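Local coordinates for protein reducing-end xylose-releasing exo-oligoxylanase Rex8A (Paenibacillus barcinonensis, PDB 6SUD) that hydrolyses xylooligosaccharides as a family 8 exo-oligoxylanase, releasing xylose from their reducing ends during xylan breakdown, at residues D108-H113 against E131-A136; H86-L91 against Y151-Q156. The protein carries 1 engineered substitution. All coordinates share one frame; numbering follows the deposited sequence.

Interaction 1: D108-H113 against E131-A136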
ATOM      1  N   ASP A 108      10.036  -2.062  18.444  1.00 13.44           N
ATOM      2  CA  ASP A 108       9.747  -3.010  17.330  1.00 13.67           C
ATOM      3  C   ASP A 108       8.956  -2.308  16.218  1.00 12.29           C
ATOM      4  O   ASP A 108       8.893  -2.868  15.119  1.00 12.27           O
ATOM      5  CB  ASP A 108       9.033  -4.278  17.812  1.00 15.56           C
ATOM      6  CG  ASP A 108       9.801  -5.064  18.864  1.00 17.14           C
ATOM      7  OD1 ASP A 108      11.033  -4.896  18.936  1.00 18.94           O
ATOM      8  OD2 ASP A 108       9.158  -5.847  19.598  1.00 19.73           O
ATOM      9  N   TYR A 109       8.368  -1.135  16.487  1.00 11.20           N
ATOM     10  CA  TYR A 109       7.842  -0.223  15.431  1.00 10.71           C
ATOM     11  C   TYR A 109       9.011   0.462  14.711  1.00 10.18           C
ATOM     12  O   TYR A 109      10.170   0.408  15.184  1.00 10.30           O
ATOM     13  CB  TYR A 109       6.912   0.847  16.011  1.00 10.53           C
ATOM     14  CG  TYR A 109       5.617   0.383  16.636  1.00 10.84           C
ATOM     15  CD1 TYR A 109       5.041  -0.844  16.346  1.00 11.09           C
ATOM     16  CD2 TYR A 109       4.921   1.235  17.476  1.00 10.90           C
ATOM     17  CE1 TYR A 109       3.825  -1.216  16.897  1.00 11.04           C
ATOM     18  CE2 TYR A 109       3.712   0.877  18.044  1.00 10.76           C
ATOM     19  CZ  TYR A 109       3.154  -0.351  17.742  1.00 10.72           C
ATOM     20  OH  TYR A 109       1.951  -0.702  18.292  1.00 11.15           O
ATOM     21  N   PHE A 110       8.706   1.110  13.585  1.00 10.00           N
ATOM     22  CA  PHE A 110       9.675   1.845  12.728  1.00  9.87           C
ATOM     23  C   PHE A 110       9.358   3.335  12.800  1.00 10.03           C
ATOM     24  O   PHE A 110       8.171   3.692  12.721  1.00  9.84           O
ATOM     25  CB  PHE A 110       9.601   1.352  11.284  1.00  9.83           C
ATOM     26  CG  PHE A 110       9.894  -0.120  11.145  1.00  9.58           C
ATOM     27  CD1 PHE A 110       8.922  -1.065  11.431  1.00  9.77           C
ATOM     28  CD2 PHE A 110      11.161  -0.551  10.784  1.00  9.83           C
ATOM     29  CE1 PHE A 110       9.201  -2.422  11.329  1.00  9.82           C
ATOM     30  CE2 PHE A 110      11.439  -1.903  10.674  1.00  9.77           C
ATOM     31  CZ  PHE A 110      10.454  -2.834  10.942  1.00  9.87           C
ATOM     32  N   ALA A 111      10.376   4.156  13.018  1.00 10.13           N
ATOM     33  CA  ALA A 111      10.277   5.633  12.960  1.00 10.72           C
ATOM     34  C   ALA A 111       9.773   5.994  11.558  1.00 11.15           C
ATOM     35  O   ALA A 111      10.269   5.400  10.592  1.00 10.89           O
ATOM     36  CB  ALA A 111      11.622   6.249  13.267  1.00 10.99           C
ATOM     37  N   TRP A 112       8.739   6.820  11.442  1.00 11.67           N
ATOM     38  CA  TRP A 112       7.993   6.904  10.160  1.00 11.57           C
ATOM     39  C   TRP A 112       8.882   7.553   9.093  1.00 12.33           C
ATOM     40  O   TRP A 112       8.646   7.307   7.910  1.00 12.00           O
ATOM     41  CB  TRP A 112       6.643   7.610  10.300  1.00 11.97           C
ATOM     42  CG  TRP A 112       6.659   9.103  10.426  1.00 12.23           C
ATOM     43  CD1 TRP A 112       6.724   9.819  11.583  1.00 12.70           C
ATOM     44  CD2 TRP A 112       6.511  10.076   9.370  1.00 11.87           C
ATOM     45  NE1 TRP A 112       6.652  11.159  11.326  1.00 13.01           N
ATOM     46  CE2 TRP A 112       6.527  11.349   9.975  1.00 12.44           C
ATOM     47  CE3 TRP A 112       6.397   9.995   7.979  1.00 11.97           C
ATOM     48  CZ2 TRP A 112       6.422  12.531   9.241  1.00 12.03           C
ATOM     49  CZ3 TRP A 112       6.293  11.159   7.252  1.00 11.97           C
ATOM     50  CH2 TRP A 112       6.289  12.406   7.882  1.00 12.03           C
ATOM     51  N   HIS A 113       9.871   8.358   9.471  1.00 13.00           N
ATOM     52  CA  HIS A 113      10.763   8.974   8.459  1.00 13.61           C
ATOM     53  C   HIS A 113      12.129   9.283   9.059  1.00 13.46           C
ATOM     54  O   HIS A 113      12.228   9.473  10.272  1.00 13.93           O
ATOM     55  CB  HIS A 113      10.074  10.166   7.768  1.00 15.46           C
ATOM     56  CG  HIS A 113      10.079  11.454   8.522  1.00 16.46           C
ATOM     57  ND1 HIS A 113      10.223  12.678   7.891  1.00 18.44           N
ATOM     58  CD2 HIS A 113       9.914  11.730   9.832  1.00 17.32           C
ATOM     59  CE1 HIS A 113      10.193  13.642   8.790  1.00 18.42           C
ATOM     60  NE2 HIS A 113       9.969  13.089   9.981  1.00 18.39           N
ATOM     61  N   GLU A 131       2.430  -2.751   8.421  1.00  6.90           N
ATOM     62  CA  GLU A 131       1.641  -3.848   7.799  1.00  7.07           C
ATOM     63  C   GLU A 131       2.243  -4.259   6.447  1.00  6.94           C
ATOM     64  O   GLU A 131       2.218  -5.446   6.136  1.00  6.84           O
ATOM     65  CB  GLU A 131       0.171  -3.462   7.700  1.00  7.36           C
ATOM     66  CG  GLU A 131      -0.086  -2.282   6.806  1.00  7.41           C
ATOM     67  CD  GLU A 131      -1.534  -1.864   6.842  1.00  7.84           C
ATOM     68  OE1 GLU A 131      -2.360  -2.673   7.306  1.00  8.02           O
ATOM     69  OE2 GLU A 131      -1.817  -0.721   6.449  1.00  7.82           O
ATOM     70  N   PHE A 132       2.831  -3.344   5.672  1.00  6.86           N
ATOM     71  CA  PHE A 132       3.534  -3.745   4.423  1.00  7.15           C
ATOM     72  C   PHE A 132       4.849  -4.447   4.746  1.00  6.81           C
ATOM     73  O   PHE A 132       5.187  -5.387   4.021  1.00  6.88           O
ATOM     74  CB  PHE A 132       3.818  -2.573   3.488  1.00  7.58           C
ATOM     75  CG  PHE A 132       2.771  -2.370   2.424  1.00  8.01           C
ATOM     76  CD1 PHE A 132       1.588  -1.718   2.723  1.00  8.17           C
ATOM     77  CD2 PHE A 132       2.994  -2.757   1.107  1.00  8.52           C
ATOM     78  CE1 PHE A 132       0.622  -1.511   1.749  1.00  8.49           C
ATOM     79  CE2 PHE A 132       2.034  -2.534   0.129  1.00  8.83           C
ATOM     80  CZ  PHE A 132       0.850  -1.902   0.453  1.00  8.55           C
ATOM     81  N   PHE A 133       5.607  -3.971   5.735  1.00  6.49           N
ATOM     82  CA  PHE A 133       6.878  -4.632   6.121  1.00  6.67           C
ATOM     83  C   PHE A 133       6.554  -6.096   6.419  1.00  6.87           C
ATOM     84  O   PHE A 133       7.173  -7.008   5.851  1.00  6.57           O
ATOM     85  CB  PHE A 133       7.526  -3.977   7.342  1.00  6.55           C
ATOM     86  CG  PHE A 133       8.353  -2.732   7.122  1.00  6.46           C
ATOM     87  CD1 PHE A 133       9.352  -2.680   6.166  1.00  6.45           C
ATOM     88  CD2 PHE A 133       8.204  -1.640   7.963  1.00  6.35           C
ATOM     89  CE1 PHE A 133      10.137  -1.547   6.032  1.00  6.18           C
ATOM     90  CE2 PHE A 133       8.990  -0.497   7.822  1.00  6.20           C
ATOM     91  CZ  PHE A 133       9.967  -0.466   6.858  1.00  6.14           C
ATOM     92  N   ALA A 134       5.556  -6.314   7.285  1.00  7.18           N
ATOM     93  CA  ALA A 134       5.169  -7.651   7.762  1.00  7.28           C
ATOM     94  C   ALA A 134       4.766  -8.521   6.563  1.00  7.21           C
ATOM     95  O   ALA A 134       5.264  -9.654   6.451  1.00  7.29           O
ATOM     96  CB  ALA A 134       4.055  -7.525   8.767  1.00  7.49           C
ATOM     97  N   MET A 135       3.909  -8.013   5.680  1.00  7.00           N
ATOM     98  CA  MET A 135       3.437  -8.800   4.514  1.00  7.47           C
ATOM     99  C   MET A 135       4.615  -9.110   3.586  1.00  7.40           C
ATOM    100  O   MET A 135       4.737 -10.259   3.137  1.00  8.28           O
ATOM    101  CB  MET A 135       2.341  -8.069   3.739  1.00  8.01           C
ATOM    102  CG  MET A 135       1.664  -8.932   2.684  1.00  8.42           C
ATOM    103  SD  MET A 135       0.518 -10.138   3.414  1.00  9.13           S
ATOM    104  CE  MET A 135       1.525 -11.611   3.554  1.00  8.83           C
ATOM    105  N   ALA A 136       5.464  -8.132   3.300  1.00  7.38           N
ATOM    106  CA  ALA A 136       6.626  -8.338   2.402  1.00  7.23           C
ATOM    107  C   ALA A 136       7.581  -9.380   3.010  1.00  7.24           C
ATOM    108  O   ALA A 136       8.090 -10.249   2.251  1.00  7.24           O
ATOM    109  CB  ALA A 136       7.305  -7.029   2.122  1.00  7.41           C
TER

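Interaction 2: H86-L91 against Y151-Q156. With EDO (1,2-ethanediol), chain C; EDO (1,2-ethanediol), chain H.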
ATOM      1  N   HIS A  86      18.222  -9.213  -3.650  1.00 12.09           N
ATOM      2  CA  HIS A  86      19.383  -8.355  -3.282  1.00 12.32           C
ATOM      3  C   HIS A  86      18.888  -6.973  -2.851  1.00 11.29           C
ATOM      4  O   HIS A  86      19.292  -6.502  -1.760  1.00 11.56           O
ATOM      5  CB  HIS A  86      20.409  -8.323  -4.407  1.00 12.73           C
ATOM      6  CG  HIS A  86      21.568  -7.427  -4.124  1.00 14.20           C
ATOM      7  ND1 HIS A  86      21.899  -6.398  -4.965  1.00 15.40           N
ATOM      8  CD2 HIS A  86      22.466  -7.391  -3.113  1.00 14.51           C
ATOM      9  CE1 HIS A  86      22.972  -5.783  -4.514  1.00 14.24           C
ATOM     10  NE2 HIS A  86      23.326  -6.353  -3.367  1.00 15.09           N
ATOM     11  N   GLU A  87      17.990  -6.383  -3.633  1.00 11.03           N
ATOM     12  CA  GLU A  87      17.390  -5.072  -3.304  1.00 10.76           C
ATOM     13  C   GLU A  87      16.507  -5.201  -2.064  1.00 10.04           C
ATOM     14  O   GLU A  87      16.578  -4.310  -1.217  1.00  9.63           O
ATOM     15  CB  GLU A  87      16.538  -4.563  -4.457  1.00 11.55           C
ATOM     16  CG  GLU A  87      17.347  -4.205  -5.675  1.00 12.04           C
ATOM     17  CD  GLU A  87      17.879  -5.325  -6.544  1.00 12.59           C
ATOM     18  OE1 GLU A  87      17.555  -6.516  -6.319  1.00 12.31           O
ATOM     19  OE2 GLU A  87      18.626  -4.989  -7.463  1.00 13.03           O
ATOM     20  N   PHE A  88      15.715  -6.273  -1.969  1.00  9.78           N
ATOM     21  CA  PHE A  88      14.828  -6.507  -0.801  1.00  9.69           C
ATOM     22  C   PHE A  88      15.670  -6.425   0.472  1.00  9.78           C
ATOM     23  O   PHE A  88      15.308  -5.681   1.410  1.00  9.67           O
ATOM     24  CB  PHE A  88      14.150  -7.873  -0.891  1.00  9.43           C
ATOM     25  CG  PHE A  88      13.209  -8.178   0.243  1.00  9.26           C
ATOM     26  CD1 PHE A  88      13.691  -8.591   1.474  1.00  9.50           C
ATOM     27  CD2 PHE A  88      11.842  -8.042   0.078  1.00  9.35           C
ATOM     28  CE1 PHE A  88      12.818  -8.891   2.508  1.00  9.39           C
ATOM     29  CE2 PHE A  88      10.967  -8.329   1.113  1.00  8.87           C
ATOM     30  CZ  PHE A  88      11.461  -8.732   2.330  1.00  9.29           C
ATOM     31  N   ASP A  89      16.747  -7.213   0.483  1.00  9.56           N
ATOM     32  CA  ASP A  89      17.684  -7.377   1.622  1.00  9.42           C
ATOM     33  C   ASP A  89      18.363  -6.041   1.941  1.00  9.24           C
ATOM     34  O   ASP A  89      18.546  -5.741   3.135  1.00  9.68           O
ATOM     35  CB  ASP A  89      18.671  -8.508   1.326  1.00  9.59           C
ATOM     36  CG  ASP A  89      18.074  -9.892   1.549  1.00  9.51           C
ATOM     37  OD1 ASP A  89      16.982  -9.976   2.138  1.00  9.82           O
ATOM     38  OD2 ASP A  89      18.689 -10.881   1.108  1.00  9.72           O
ATOM     39  N   ARG A  90      18.771  -5.269   0.928  1.00  9.58           N
ATOM     40  CA  ARG A  90      19.356  -3.920   1.147  1.00  9.16           C
ATOM     41  C   ARG A  90      18.333  -2.989   1.813  1.00  8.79           C
ATOM     42  O   ARG A  90      18.715  -2.297   2.786  1.00  8.13           O
ATOM     43  CB  ARG A  90      19.838  -3.293  -0.161  1.00  9.48           C
ATOM     44  CG  ARG A  90      21.190  -3.797  -0.657  1.00  9.88           C
ATOM     45  CD  ARG A  90      21.548  -3.055  -1.934  1.00 10.32           C
ATOM     46  NE  ARG A  90      22.906  -3.338  -2.416  1.00 10.87           N
ATOM     47  CZ  ARG A  90      24.010  -2.699  -2.048  1.00 11.43           C
ATOM     48  NH1 ARG A  90      23.962  -1.718  -1.159  1.00 11.68           N
ATOM     49  NH2 ARG A  90      25.176  -3.062  -2.571  1.00 11.55           N
ATOM     50  N   LEU A  91      17.095  -2.952   1.318  1.00  8.44           N
ATOM     51  CA  LEU A  91      16.034  -2.085   1.904  1.00  8.23           C
ATOM     52  C   LEU A  91      15.726  -2.535   3.336  1.00  7.78           C
ATOM     53  O   LEU A  91      15.685  -1.687   4.231  1.00  6.84           O
ATOM     54  CB  LEU A  91      14.765  -2.156   1.049  1.00  8.47           C
ATOM     55  CG  LEU A  91      14.868  -1.440  -0.297  1.00  8.69           C
ATOM     56  CD1 LEU A  91      13.723  -1.810  -1.217  1.00  8.89           C
ATOM     57  CD2 LEU A  91      14.947   0.057  -0.096  1.00  9.20           C
ATOM     58  N   TYR A 151      17.866 -11.415   8.541  1.00 11.91           N
ATOM     59  CA  TYR A 151      17.152 -11.944   7.345  1.00 11.86           C
ATOM     60  C   TYR A 151      16.370 -13.209   7.707  1.00 12.27           C
ATOM     61  O   TYR A 151      16.033 -13.967   6.788  1.00 12.12           O
ATOM     62  CB  TYR A 151      18.147 -12.112   6.190  1.00 11.70           C
ATOM     63  CG  TYR A 151      18.984 -10.881   5.931  1.00 11.92           C
ATOM     64  CD1 TYR A 151      18.515  -9.823   5.172  1.00 11.69           C
ATOM     65  CD2 TYR A 151      20.256 -10.757   6.467  1.00 12.03           C
ATOM     66  CE1 TYR A 151      19.280  -8.686   4.967  1.00 11.55           C
ATOM     67  CE2 TYR A 151      21.046  -9.640   6.252  1.00 12.27           C
ATOM     68  CZ  TYR A 151      20.556  -8.593   5.497  1.00 12.07           C
ATOM     69  OH  TYR A 151      21.319  -7.468   5.285  1.00 13.12           O
ATOM     70  N   ASP A 152      16.082 -13.412   9.002  1.00 12.29           N
ATOM     71  CA  ASP A 152      15.112 -14.420   9.500  1.00 12.34           C
ATOM     72  C   ASP A 152      13.702 -13.839   9.314  1.00 11.54           C
ATOM     73  O   ASP A 152      13.052 -13.503  10.315  1.00 10.35           O
ATOM     74  CB  ASP A 152      15.402 -14.821  10.952  1.00 13.25           C
ATOM     75  CG  ASP A 152      15.494 -13.676  11.946  1.00 14.51           C
ATOM     76  OD1 ASP A 152      16.024 -12.638  11.580  1.00 14.37           O
ATOM     77  OD2 ASP A 152      15.039 -13.852  13.102  1.00 16.23           O
ATOM     78  N   TYR A 153      13.249 -13.756   8.058  1.00 11.42           N
ATOM     79  CA  TYR A 153      12.094 -12.932   7.612  1.00 11.64           C
ATOM     80  C   TYR A 153      10.812 -13.263   8.386  1.00 11.91           C
ATOM     81  O   TYR A 153      10.132 -12.313   8.842  1.00 10.79           O
ATOM     82  CB  TYR A 153      11.837 -13.136   6.119  1.00 11.90           C
ATOM     83  CG  TYR A 153      13.037 -12.928   5.242  1.00 11.45           C
ATOM     84  CD1 TYR A 153      13.653 -11.693   5.143  1.00 12.06           C
ATOM     85  CD2 TYR A 153      13.537 -13.964   4.473  1.00 11.57           C
ATOM     86  CE1 TYR A 153      14.742 -11.492   4.311  1.00 11.69           C
ATOM     87  CE2 TYR A 153      14.626 -13.780   3.636  1.00 10.77           C
ATOM     88  CZ  TYR A 153      15.232 -12.542   3.556  1.00 11.47           C
ATOM     89  OH  TYR A 153      16.304 -12.350   2.727  1.00 11.54           O
ATOM     90  N   GLN A 154      10.470 -14.551   8.532  1.00 12.92           N
ATOM     91  CA  GLN A 154       9.192 -14.958   9.182  1.00 14.07           C
ATOM     92  C   GLN A 154       9.179 -14.449  10.625  1.00 13.27           C
ATOM     93  O   GLN A 154       8.166 -13.849  11.022  1.00 13.36           O
ATOM     94  CB  GLN A 154       8.970 -16.473   9.163  1.00 16.18           C
ATOM     95  CG  GLN A 154       7.575 -16.879   9.613  1.00 18.49           C
ATOM     96  CD  GLN A 154       7.445 -18.375   9.784  1.00 20.29           C
ATOM     97  OE1 GLN A 154       6.875 -19.067   8.947  1.00 25.13           O
ATOM     98  NE2 GLN A 154       7.993 -18.893  10.870  1.00 21.82           N
ATOM     99  N   ALA A 155      10.255 -14.666  11.387  1.00 12.55           N
ATOM    100  CA  ALA A 155      10.320 -14.246  12.811  1.00 11.58           C
ATOM    101  C   ALA A 155      10.299 -12.712  12.902  1.00 10.65           C
ATOM    102  O   ALA A 155       9.686 -12.167  13.853  1.00 10.04           O
ATOM    103  CB  ALA A 155      11.526 -14.839  13.490  1.00 12.33           C
ATOM    104  N   GLN A 156      10.923 -12.029  11.939  1.00 10.06           N
ATOM    105  CA  GLN A 156      10.923 -10.544  11.856  1.00  9.81           C
ATOM    106  C   GLN A 156       9.489 -10.053  11.630  1.00  9.12           C
ATOM    107  O   GLN A 156       9.070  -9.148  12.343  1.00  9.00           O
ATOM    108  CB  GLN A 156      11.872 -10.041  10.761  1.00  9.57           C
ATOM    109  CG  GLN A 156      13.357 -10.303  11.039  1.00 10.45           C
ATOM    110  CD  GLN A 156      13.905  -9.572  12.244  1.00 10.54           C
ATOM    111  OE1 GLN A 156      13.413  -8.516  12.647  1.00 11.28           O
ATOM    112  NE2 GLN A 156      14.958 -10.126  12.830  1.00 11.58           N
TER
HETATM  113  C1  EDO C 501      18.409  -6.944  -9.731  1.00 20.85           C
HETATM  114  O1  EDO C 501      19.514  -6.056  -9.661  1.00 21.45           O
HETATM  115  C2  EDO C 501      17.248  -6.179 -10.039  1.00 20.71           C
HETATM  116  O2  EDO C 501      17.463  -5.425 -11.214  1.00 21.83           O
HETATM  117  C1  EDO H 506      18.153 -10.112  -6.839  1.00 20.26           C
HETATM  118  O1  EDO H 506      18.441  -8.939  -7.590  1.00 20.39           O
HETATM  119  C2  EDO H 506      17.186 -10.982  -7.526  1.00 20.81           C
HETATM  120  O2  EDO H 506      17.141 -12.321  -7.063  1.00 21.64           O
HETATM  121  O   HOH W   1      21.704  -6.808   2.929  1.00 15.08           O

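Interaction 1: D108-H113 against E131-A136
F110 lays one face of its ring over the CD2-CE2 side of the F133 ring, and this single pair makes up the whole direct contact between D108-H113 and E131-A136. The closest approach runs from F110 CG to F133 CE2 at 3.5 Å. F133 CD2 follows a little further along the same face, 3.6 Å from F110 CE1; F133 CE2 lies over the F110 face off towards its rim, while F110 CE2 lies over a face of F133, also off-centre. The ring centroids of F110 and F133 are 4.2 Å apart and the planes meet at 36°, too tilted for a parallel stack and far too flat for an edge-to-face pair. The CB atoms of F110 and F133 both point toward the other segment, and in F110 a CG set opposite the carbonyl carbon (chi1 -59°) brings the ring face round to the helix. No hydrogen bond links the two segments; the contact is apolar and buried, with 109 Å² of surface hidden in all. It pins the loop between helix 85-99 and strand 113-114 against helix 127-144, within the (alpha/alpha)6 barrel characteristic of family 8 glycoside hydrolases. Were F110 cut back to an alanine, the covered face of F133 would probably lose its neighbour and that ring be freer to turn. The loop has a polar tether as well, since F110 N is hydrogen-bonded to E130 OE2, one residue before the helical segment. Further along the same loop, W112 belongs to a xylose pocket, and H113 CD2 lies 3.4 Å above the plane of the W112 ring. The F133 side chain sits about 8 Å from that of E70, the probable proton donor, and also touches S73 and M76 of helix 69-81.

Interaction 2: H86-L91 against Y151-Q156
D89 and Y153 carry the polar part of this contact: Y153 OH donates a hydrogen bond to D89 OD1 over 2.5 Å. The acceptor uses its syn lone pair; the carboxylate is nearly coplanar with the Y153 ring (15°), and D89 OD1 lies at that ring's edge, in its plane. K85 joins the group, salt-bridged to D89 OD2 and hydrogen-bonded to Y153 OH, and its charge would probably stabilise the carboxylate. A water adds a second, looser link, 2.5 Å from Y151 OH and weakly bonded to D89 O.

Aromatic and van der Waals contacts flank this bond. F88, its CG opposite the backbone N (chi1 -179°), swings its ring edge toward the face of Y153 in an offset edge-to-face pair, with planes at 89° and centroids of the F88 and Y153 rings 5.6 Å apart. F88 CE1 comes within 3.7 Å of Y153 CE1. Y151 crosses D89 obliquely, its CD1 3.4 Å from D89 OD1 and its CE1 lying against D89 CB, while Y151 O sits 3.3 Å above the centre of the Y153 ring.

Helix 85-99 is thereby joined to the start of helix 153-170 and the residues leading into it. F88 also packs on helix 69-81, both F88 and Y153 touch A140 of helix 127-144, and E87, R90 and L91 touch Y49 of strand 49-52.

The centres of interactions 1 and 2 lie 12 Å apart, on the same side of the chain's centre, and the two touch where A136 O comes 3.6 Å from F88 CE2. Along the chain the order is 86-91, 108-113, 131-136, 151-156, so the residues bridged by interaction 2 enclose both segments of interaction 1. Helix 85-99 leads into the loop of interaction 1, and helices 127-144 and 153-170 follow one another. F110 also packs on I160, which ties that loop to the second helix of interaction 2. Interaction 1 lies nearer the xylose pockets; interaction 2 joins the N-terminal parts of helices 85-99 and 153-170 away from the annotated sites, probably tying the pocket loop to packing farther out.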